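Local coordinates for glycoside Hydrolase Family 43_12 (Metagenome, PDB 7JVH), which probably hydrolyses glycosidic bonds of plant cell-wall polysaccharides or their oligosaccharides, as a glycoside hydrolase of family 43, subfamily 12, at residues A[56-61]-A[380-385]; A[436-441]-A[519-524]. All coordinates share one frame; numbering follows the deposited sequence.

Contact 1: residues A[56-61]-A[380-385]; sequences ILQGCY and GNFTYS
Gln58 reaches from its loop with its amide end laid against the backbone of Gly380 and the ring edge of Phe382. NE2 donates to the carbonyl O of Gly380 across 3.1 Å, with a nearly straight N-H...O angle of 166°. The acceptor lies in the plane of the amide, while the donor stands tilted 24° from the carbonyl plane. With CG anti to the carbonyl carbon (chi1 -62°) and the chain extended beyond it, the amide is carried across to Gly380, although the nearest CA atoms, those of Gln58 and Gly380, are 8.5 Å apart. Residues 56-61 belong to the family 43 catalytic module, a five-bladed beta-propeller, and residues 380-385 lead into strand 383-386 of the beta-sandwich, which makes this a bridge between the two. The other amide atom, OE1, meets Phe382 CE2 at 3.4 Å, in the plane of the ring, where the C-H edge carries slight positive charge. Gly380 has positive phi, which suits a residue without CB, and its carbonyl O takes a second hydrogen bond from His440 NE2. The Gln58 side chain also touches Glu335 of strand 335-342, and the backbone O of Gln58 accepts from Gln439 NE2.

Contact 2: residues A[436-441]-A[519-524]; sequences HRQQHI and VTTDGL
The CA atoms of Ile441 and Gly523 are 5.0 Å apart where residues 436-441 pass residues 519-524, and Gly523 CA makes a long, bent C-H...O contact with Ile441 O, the C...O distance being 3.6 Å. Gly523, having no CB, lets Ile441 CG2 come to 3.6 Å from its CA, and its positive phi also suits glycine. Thr521 turns its methyl to the same carbonyl, CG2 standing 3.6 Å from Ile441 O. That methyl sits between the backbone N and carbonyl carbon, which puts OG1 anti to N (chi1 173°); the hydroxyl accepts from Gly523 N and is also bonded to Asn525 O. Gln438 approaches Thr521 from the opposite direction, its NE2 4.2 Å from Thr521 CG2. Its extended chain lets NE2 donate to His440 O at 3.0 Å, in the planes of both the amide and the carbonyl; OE1 is tied to Tyr526 OH. A threonine thus serves both needs here, a methyl for packing and a hydroxyl for the turn. Consecutive ST and Asx turns, at Thr521 and Asp522, shape the tight connection between antiparallel strands 515-522 and 525-531 in the concanavalin A-like beta-sandwich.

How the contacts relate
Contact 1 joins two modules, whereas contact 2 lies wholly within the beta-sandwich; both are largely buried, with centres 11 Å apart. Residues 436-441, one side of contact 2, also touch both segments of contact 1: Arg437 NE probably donates to Cys60 O at 2.9 Å, and its CD packs against Tyr61 CE2, while Gln439 OE1 touches the ring of Phe382. Residues 436-441 therefore face the propeller loop and the 380-385 segment along much of their length, and meet the strand turn at 519-524 near their far end. The chemistry follows place: a polar side-chain amide spans the module boundary in contact 1, but methyl groups and a C-H...O approach fit the close backbones of contact 2.

Contact 1: residues A[56-61]-A[380-385]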
loop_
_atom_site.group_PDB
_atom_site.type_symbol
_atom_site.label_atom_id
_atom_site.label_comp_id
_atom_site.label_asym_id
_atom_site.label_seq_id
_atom_site.Cartn_x
_atom_site.Cartn_y
_atom_site.Cartn_z
ATOM N N ILE A 56 -8.718 -8.321 -2.916
ATOM C CA ILE A 56 -7.768 -9.441 -3.155
ATOM C C ILE A 56 -6.464 -9.179 -2.416
ATOM O O ILE A 56 -5.734 -10.128 -2.205
ATOM C CB ILE A 56 -7.551 -9.671 -4.656
ATOM C CG1 ILE A 56 -6.797 -8.512 -5.305
ATOM C CG2 ILE A 56 -8.881 -9.926 -5.334
ATOM C CD1 ILE A 56 -7.210 -8.255 -6.727
ATOM N N LEU A 57 -6.155 -7.914 -2.160
ATOM C CA LEU A 57 -5.014 -7.536 -1.324
ATOM C C LEU A 57 -5.554 -6.722 -0.171
ATOM O O LEU A 57 -6.022 -5.619 -0.347
ATOM C CB LEU A 57 -3.978 -6.736 -2.098
ATOM C CG LEU A 57 -3.384 -7.315 -3.373
ATOM C CD1 LEU A 57 -2.490 -6.284 -4.047
ATOM C CD2 LEU A 57 -2.600 -8.578 -3.088
ATOM N N GLN A 58 -5.511 -7.312 1.020
ATOM C CA GLN A 58 -5.974 -6.705 2.250
ATOM C C GLN A 58 -4.844 -5.859 2.800
ATOM O O GLN A 58 -3.670 -6.188 2.616
ATOM C CB GLN A 58 -6.354 -7.798 3.257
ATOM C CG GLN A 58 -7.483 -8.706 2.811
ATOM C CD GLN A 58 -7.568 -9.991 3.611
ATOM O OE1 GLN A 58 -6.639 -10.788 3.612
ATOM N NE2 GLN A 58 -8.696 -10.196 4.296
ATOM N N GLY A 59 -5.207 -4.785 3.503
ATOM C CA GLY A 59 -4.248 -3.837 4.056
ATOM C C GLY A 59 -3.786 -2.821 3.013
ATOM O O GLY A 59 -4.266 -2.835 1.869
ATOM N N CYS A 60 -2.843 -1.963 3.406
ATOM C CA CYS A 60 -2.375 -0.868 2.562
ATOM C C CYS A 60 -1.738 -1.364 1.261
ATOM O O CYS A 60 -0.556 -1.745 1.226
ATOM C CB CYS A 60 -1.398 0.044 3.293
ATOM S SG CYS A 60 -1.080 1.600 2.414
ATOM N N TYR A 61 -2.562 -1.372 0.202
ATOM C CA TYR A 61 -2.134 -1.671 -1.155
ATOM C C TYR A 61 -2.945 -0.774 -2.082
ATOM O O TYR A 61 -3.847 -1.244 -2.771
ATOM C CB TYR A 61 -2.343 -3.140 -1.497
ATOM C CG TYR A 61 -1.409 -4.048 -0.737
ATOM C CD1 TYR A 61 -0.126 -4.302 -1.201
ATOM C CD2 TYR A 61 -1.800 -4.630 0.460
ATOM C CE1 TYR A 61 0.729 -5.136 -0.503
ATOM C CE2 TYR A 61 -0.945 -5.475 1.161
ATOM C CZ TYR A 61 0.314 -5.729 0.673
ATOM O OH TYR A 61 1.183 -6.560 1.351
ATOM N N GLY A 380 -9.098 -13.499 3.304
ATOM C CA GLY A 380 -10.005 -13.852 4.384
ATOM C C GLY A 380 -9.332 -13.693 5.748
ATOM O O GLY A 380 -8.517 -12.798 5.944
ATOM N N ASN A 381 -9.702 -14.564 6.685
ATOM C CA ASN A 381 -9.094 -14.655 8.002
ATOM C C ASN A 381 -8.103 -15.806 7.997
ATOM O O ASN A 381 -8.396 -16.893 7.524
ATOM C CB ASN A 381 -10.151 -14.848 9.080
ATOM C CG ASN A 381 -10.909 -13.582 9.373
ATOM O OD1 ASN A 381 -10.402 -12.489 9.143
ATOM N ND2 ASN A 381 -12.119 -13.703 9.879
ATOM N N PHE A 382 -6.902 -15.534 8.519
ATOM C CA PHE A 382 -5.774 -16.435 8.437
ATOM C C PHE A 382 -4.758 -16.077 9.514
ATOM O O PHE A 382 -4.901 -15.074 10.210
ATOM C CB PHE A 382 -5.142 -16.371 7.056
ATOM C CG PHE A 382 -4.584 -15.018 6.706
ATOM C CD1 PHE A 382 -3.292 -14.667 7.036
ATOM C CD2 PHE A 382 -5.368 -14.090 6.029
ATOM C CE1 PHE A 382 -2.794 -13.428 6.701
ATOM C CE2 PHE A 382 -4.870 -12.857 5.686
ATOM C CZ PHE A 382 -3.581 -12.517 6.026
ATOM N N THR A 383 -3.737 -16.923 9.643
ATOM C CA THR A 383 -2.645 -16.735 10.569
ATOM C C THR A 383 -1.351 -16.878 9.797
ATOM O O THR A 383 -1.169 -17.856 9.060
ATOM C CB THR A 383 -2.687 -17.744 11.726
ATOM O OG1 THR A 383 -3.728 -17.358 12.624
ATOM C CG2 THR A 383 -1.380 -17.786 12.486
ATOM N N TYR A 384 -0.465 -15.878 9.966
ATOM C CA TYR A 384 0.880 -15.897 9.425
ATOM C C TYR A 384 1.853 -15.935 10.600
ATOM O O TYR A 384 1.961 -14.969 11.360
ATOM C CB TYR A 384 1.116 -14.675 8.551
ATOM C CG TYR A 384 2.546 -14.483 8.080
ATOM C CD1 TYR A 384 3.309 -15.560 7.659
ATOM C CD2 TYR A 384 3.127 -13.204 8.032
ATOM C CE1 TYR A 384 4.607 -15.394 7.229
ATOM C CE2 TYR A 384 4.435 -13.033 7.583
ATOM C CZ TYR A 384 5.169 -14.128 7.186
ATOM O OH TYR A 384 6.463 -13.999 6.743
ATOM N N SER A 385 2.529 -17.081 10.751
ATOM C CA SER A 385 3.565 -17.284 11.737
ATOM C C SER A 385 4.882 -17.379 10.990
ATOM O O SER A 385 5.055 -18.241 10.124
ATOM C CB SER A 385 3.343 -18.558 12.553
ATOM O OG SER A 385 4.386 -18.739 13.489
#

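Contact 2: residues A[436-441]-A[519-524]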
loop_
_atom_site.group_PDB
_atom_site.type_symbol
_atom_site.label_atom_id
_atom_site.label_comp_id
_atom_site.label_asym_id
_atom_site.label_seq_id
_atom_site.Cartn_x
_atom_site.Cartn_y
_atom_site.Cartn_z
ATOM N N HIS A 436 4.684 -5.278 9.331
ATOM C CA HIS A 436 3.700 -6.032 8.598
ATOM C C HIS A 436 2.475 -5.138 8.572
ATOM O O HIS A 436 2.093 -4.586 9.606
ATOM C CB HIS A 436 3.397 -7.331 9.339
ATOM C CG HIS A 436 2.494 -8.264 8.592
ATOM N ND1 HIS A 436 1.145 -8.019 8.429
ATOM C CD2 HIS A 436 2.742 -9.441 7.965
ATOM C CE1 HIS A 436 0.610 -9.008 7.739
ATOM N NE2 HIS A 436 1.556 -9.878 7.443
ATOM N N ARG A 437 1.863 -4.993 7.388
ATOM C CA ARG A 437 0.671 -4.187 7.226
ATOM C C ARG A 437 -0.466 -4.744 8.061
ATOM O O ARG A 437 -0.614 -5.962 8.191
ATOM C CB ARG A 437 0.255 -4.164 5.754
ATOM C CG ARG A 437 1.216 -3.420 4.841
ATOM C CD ARG A 437 0.921 -3.786 3.409
ATOM N NE ARG A 437 1.712 -3.105 2.389
ATOM C CZ ARG A 437 2.978 -3.395 2.093
ATOM N NH1 ARG A 437 3.667 -4.315 2.763
ATOM N NH2 ARG A 437 3.589 -2.752 1.116
ATOM N N GLN A 438 -1.259 -3.844 8.653
ATOM C CA GLN A 438 -2.511 -4.211 9.301
ATOM C C GLN A 438 -3.498 -4.531 8.178
ATOM O O GLN A 438 -3.971 -3.625 7.465
ATOM C CB GLN A 438 -3.035 -3.099 10.197
ATOM C CG GLN A 438 -4.366 -3.410 10.845
ATOM C CD GLN A 438 -4.699 -2.523 12.047
ATOM O OE1 GLN A 438 -3.882 -1.727 12.488
ATOM N NE2 GLN A 438 -5.902 -2.683 12.587
ATOM N N GLN A 439 -3.804 -5.828 8.022
ATOM C CA GLN A 439 -4.650 -6.310 6.935
ATOM C C GLN A 439 -6.111 -6.454 7.321
ATOM O O GLN A 439 -6.947 -6.736 6.469
ATOM C CB GLN A 439 -4.105 -7.627 6.385
ATOM C CG GLN A 439 -2.810 -7.435 5.611
ATOM C CD GLN A 439 -2.320 -8.716 4.982
ATOM O OE1 GLN A 439 -1.862 -9.613 5.669
ATOM N NE2 GLN A 439 -2.388 -8.795 3.669
ATOM N N HIS A 440 -6.416 -6.223 8.600
ATOM C CA HIS A 440 -7.747 -6.425 9.163
ATOM C C HIS A 440 -8.057 -5.352 10.190
ATOM O O HIS A 440 -7.132 -4.794 10.828
ATOM C CB HIS A 440 -7.814 -7.784 9.886
ATOM C CG HIS A 440 -7.469 -8.942 9.014
ATOM N ND1 HIS A 440 -6.167 -9.286 8.732
ATOM C CD2 HIS A 440 -8.249 -9.834 8.359
ATOM C CE1 HIS A 440 -6.164 -10.342 7.934
ATOM N NE2 HIS A 440 -7.414 -10.697 7.701
ATOM N N ILE A 441 -9.359 -5.110 10.387
ATOM C CA ILE A 441 -9.827 -4.200 11.433
ATOM C C ILE A 441 -9.633 -4.873 12.791
ATOM O O ILE A 441 -9.189 -4.244 13.751
ATOM C CB ILE A 441 -11.311 -3.833 11.245
ATOM C CG1 ILE A 441 -11.558 -3.269 9.846
ATOM C CG2 ILE A 441 -11.718 -2.789 12.275
ATOM C CD1 ILE A 441 -13.022 -3.059 9.536
ATOM N N VAL A 519 -0.378 -7.972 21.125
ATOM C CA VAL A 519 -1.366 -6.928 21.021
ATOM C C VAL A 519 -2.562 -7.492 20.287
ATOM O O VAL A 519 -2.414 -8.317 19.373
ATOM C CB VAL A 519 -0.807 -5.647 20.284
ATOM C CG1 VAL A 519 -0.484 -5.926 18.823
ATOM C CG2 VAL A 519 -1.783 -4.478 20.376
ATOM N N THR A 520 -3.757 -7.060 20.698
ATOM C CA THR A 520 -5.001 -7.443 20.056
ATOM C C THR A 520 -5.885 -6.210 19.934
ATOM O O THR A 520 -5.931 -5.384 20.840
ATOM C CB THR A 520 -5.751 -8.558 20.834
ATOM O OG1 THR A 520 -6.962 -8.917 20.149
ATOM C CG2 THR A 520 -6.101 -8.104 22.270
ATOM N N THR A 521 -6.590 -6.106 18.802
ATOM C CA THR A 521 -7.522 -5.020 18.556
ATOM C C THR A 521 -8.871 -5.592 18.122
ATOM O O THR A 521 -8.935 -6.434 17.236
ATOM C CB THR A 521 -6.992 -3.988 17.500
ATOM O OG1 THR A 521 -8.023 -3.049 17.197
ATOM C CG2 THR A 521 -6.557 -4.665 16.195
ATOM N N ASP A 522 -9.934 -5.094 18.765
ATOM C CA ASP A 522 -11.303 -5.430 18.457
ATOM C C ASP A 522 -11.936 -4.446 17.472
ATOM O O ASP A 522 -13.147 -4.415 17.328
ATOM C CB ASP A 522 -12.126 -5.456 19.752
ATOM C CG ASP A 522 -12.244 -4.100 20.402
ATOM O OD1 ASP A 522 -11.580 -3.145 19.951
ATOM O OD2 ASP A 522 -13.021 -4.006 21.376
ATOM N N GLY A 523 -11.103 -3.627 16.813
ATOM C CA GLY A 523 -11.554 -2.603 15.883
ATOM C C GLY A 523 -11.783 -1.251 16.524
ATOM O O GLY A 523 -11.760 -0.244 15.819
ATOM N N LEU A 524 -12.009 -1.228 17.847
ATOM C CA LEU A 524 -12.241 -0.010 18.615
ATOM C C LEU A 524 -11.050 0.410 19.472
ATOM O O LEU A 524 -10.783 1.600 19.614
ATOM C CB LEU A 524 -13.474 -0.137 19.517
ATOM C CG LEU A 524 -14.858 -0.119 18.821
ATOM C CD1 LEU A 524 -15.977 -0.429 19.811
ATOM C CD2 LEU A 524 -15.189 1.166 18.066
#